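Beta-xylanase (Caldicellulosiruptor kristjanssonii, PDB 7NWN) belongs to a multimodular xylanase-glucuronoyl esterase, of which this calcium-binding family 9 module probably binds carbohydrate. Local coordinates at residues S93-L98 / D112-V117. Residues are numbered along the deposited sequence; the frame is centred on the assembly and turned at random.
Sequences SVEIFL and DLHYRV. With CA (calcium ion), chain S; EDO (1,2-ethanediol), chain I.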
loop_
_atom_site.group_PDB
_atom_site.type_symbol
_atom_site.label_atom_id
_atom_site.label_comp_id
_atom_site.label_asym_id
_atom_site.label_seq_id
_atom_site.Cartn_x
_atom_site.Cartn_y
_atom_site.Cartn_z
ATOM N N SER A 93 -1.182 -8.982 7.715
ATOM C CA SER A 93 -1.376 -7.547 7.601
ATOM C C SER A 93 -0.587 -7.080 6.384
ATOM O O SER A 93 0.268 -7.818 5.880
ATOM C CB SER A 93 -0.973 -6.821 8.890
ATOM O OG SER A 93 0.361 -7.102 9.218
ATOM N N VAL A 94 -0.946 -5.902 5.871
ATOM C CA VAL A 94 -0.139 -5.283 4.837
ATOM C C VAL A 94 0.383 -3.941 5.379
ATOM O O VAL A 94 -0.252 -3.337 6.215
ATOM C CB VAL A 94 -0.889 -5.102 3.497
ATOM C CG1 VAL A 94 -1.477 -6.398 2.947
ATOM C CG2 VAL A 94 -1.911 -4.015 3.562
ATOM N N GLU A 95 1.548 -3.490 4.903
ATOM C CA GLU A 95 2.095 -2.212 5.355
ATOM C C GLU A 95 2.427 -1.386 4.115
ATOM O O GLU A 95 2.836 -1.934 3.081
ATOM C CB GLU A 95 3.415 -2.457 6.077
ATOM C CG GLU A 95 3.253 -3.278 7.355
ATOM C CD GLU A 95 4.491 -3.450 8.193
ATOM O OE1 GLU A 95 5.539 -2.836 7.866
ATOM O OE2 GLU A 95 4.425 -4.203 9.174
ATOM N N ILE A 96 2.194 -0.075 4.247
ATOM C CA ILE A 96 2.380 0.886 3.166
ATOM C C ILE A 96 3.305 1.960 3.734
ATOM O O ILE A 96 3.050 2.456 4.813
ATOM C CB ILE A 96 1.019 1.471 2.689
ATOM C CG1 ILE A 96 0.163 0.346 2.068
ATOM C CG2 ILE A 96 1.209 2.596 1.647
ATOM C CD1 ILE A 96 -1.320 0.673 2.124
ATOM N N PHE A 97 4.356 2.270 2.986
ATOM C CA PHE A 97 5.335 3.281 3.347
ATOM C C PHE A 97 5.315 4.358 2.261
ATOM O O PHE A 97 5.259 4.006 1.085
ATOM C CB PHE A 97 6.719 2.622 3.325
ATOM C CG PHE A 97 6.915 1.374 4.175
ATOM C CD1 PHE A 97 6.419 0.140 3.766
ATOM C CD2 PHE A 97 7.641 1.439 5.365
ATOM C CE1 PHE A 97 6.672 -1.013 4.503
ATOM C CE2 PHE A 97 7.910 0.290 6.113
ATOM C CZ PHE A 97 7.421 -0.932 5.676
ATOM N N LEU A 98 5.385 5.638 2.665
ATOM C CA LEU A 98 5.428 6.736 1.705
ATOM C C LEU A 98 6.444 7.805 2.152
ATOM O O LEU A 98 6.442 8.228 3.315
ATOM C CB LEU A 98 4.030 7.353 1.590
ATOM C CG LEU A 98 3.796 8.246 0.361
ATOM C CD1 LEU A 98 3.834 7.441 -0.934
ATOM C CD2 LEU A 98 2.468 9.002 0.514
ATOM N N ASP A 112 7.342 11.454 6.392
ATOM C CA ASP A 112 7.423 10.035 6.038
ATOM C C ASP A 112 6.298 9.253 6.726
ATOM O O ASP A 112 5.888 9.596 7.824
ATOM C CB ASP A 112 8.814 9.450 6.286
ATOM C CG ASP A 112 9.897 10.132 5.445
ATOM O OD1 ASP A 112 9.685 10.278 4.227
ATOM O OD2 ASP A 112 10.957 10.466 6.007
ATOM N N LEU A 113 5.711 8.296 6.005
ATOM C CA LEU A 113 4.530 7.593 6.514
ATOM C C LEU A 113 4.812 6.096 6.508
ATOM O O LEU A 113 5.408 5.567 5.558
ATOM C CB LEU A 113 3.304 7.905 5.649
ATOM C CG LEU A 113 2.970 9.398 5.425
ATOM C CD1 LEU A 113 1.756 9.530 4.506
ATOM C CD2 LEU A 113 2.734 10.161 6.730
ATOM N N HIS A 114 4.304 5.438 7.561
ATOM C CA HIS A 114 4.332 3.981 7.616
ATOM C C HIS A 114 3.063 3.489 8.323
ATOM O O HIS A 114 2.900 3.678 9.536
ATOM C CB HIS A 114 5.638 3.500 8.282
ATOM C CG HIS A 114 5.771 2.022 8.388
ATOM N ND1 HIS A 114 6.625 1.418 9.288
ATOM C CD2 HIS A 114 5.142 1.022 7.735
ATOM C CE1 HIS A 114 6.536 0.121 9.176
ATOM N NE2 HIS A 114 5.632 -0.149 8.236
ATOM N N TYR A 115 2.172 2.910 7.513
ATOM C CA TYR A 115 0.848 2.490 7.971
ATOM C C TYR A 115 0.752 0.975 7.801
ATOM O O TYR A 115 1.493 0.403 7.000
ATOM C CB TYR A 115 -0.225 3.142 7.094
ATOM C CG TYR A 115 -0.343 4.641 7.265
ATOM C CD1 TYR A 115 -0.511 5.227 8.509
ATOM C CD2 TYR A 115 -0.336 5.476 6.154
ATOM C CE1 TYR A 115 -0.627 6.613 8.641
ATOM C CE2 TYR A 115 -0.512 6.854 6.271
ATOM C CZ TYR A 115 -0.614 7.435 7.522
ATOM O OH TYR A 115 -0.779 8.793 7.631
ATOM N N ARG A 116 -0.177 0.369 8.548
ATOM C CA ARG A 116 -0.386 -1.090 8.533
ATOM C C ARG A 116 -1.886 -1.319 8.716
ATOM O O ARG A 116 -2.520 -0.554 9.442
ATOM C CB ARG A 116 0.367 -1.750 9.717
ATOM C CG ARG A 116 0.300 -3.288 9.789
ATOM C CD ARG A 116 1.013 -3.861 11.056
ATOM N NE ARG A 116 2.463 -3.573 11.004
ATOM C CZ ARG A 116 3.072 -2.551 11.627
ATOM N NH1 ARG A 116 2.394 -1.742 12.436
ATOM N NH2 ARG A 116 4.362 -2.345 11.420
ATOM N N VAL A 117 -2.438 -2.353 8.042
ATOM C CA VAL A 117 -3.822 -2.743 8.281
ATOM C C VAL A 117 -3.856 -4.267 8.176
ATOM O O VAL A 117 -3.205 -4.846 7.288
ATOM C CB VAL A 117 -4.808 -2.063 7.289
ATOM C CG1 VAL A 117 -4.427 -2.269 5.829
ATOM C CG2 VAL A 117 -6.265 -2.426 7.533
HETATM CA CA CA S . 10.309 12.278 3.211
HETATM C C1 EDO I . 6.913 11.390 11.190
HETATM O O1 EDO I . 7.431 10.357 10.285
HETATM C C2 EDO I . 5.535 11.380 11.835
HETATM O O2 EDO I . 5.297 10.448 12.910
HETATM O O HOH W 1 12.394 10.961 3.668
#
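Glu95 reaches from one strand to two side chains of the other, giving OE1 to His114 NE2 at 2.7 Å and OE2 to Arg116 NE at 2.8 Å in a salt bridge. Both donors approach from above the carboxylate plane, while OE1 lies in the imidazole plane; a weak bond from Arg116 NH2 also ends on OE2. The His114 ring lies flat against Phe97 in an offset stack, centroids 3.9 Å apart and planes at 15°, because chi1 of -180° sets CG opposite the His114 backbone N. A glutamine in place of Glu95 would probably leave the Arg116 guanidinium without this counter-charge. Asp126 also salt-bridges Arg116 NH2. This close polar and aromatic packing contrasts with the other face, where the two strands' own side chains meet more loosely, Leu98 CD2 and Leu113 CD1 being 4.1 Å apart. Six backbone hydrogen bonds join strands 93-98 and 112-117 as an antiparallel ladder. Beyond it Asp112 OD1 binds calcium at 2.3 Å, a site completed by Asp99, Asp103, Asp111 and water. Strand 161-171 flanks 93-98 and strand 123-125 flanks 112-117, while Val94, Ile96 and Leu98 pack on strand 69-77 of the facing sheet, as in a beta-sandwich.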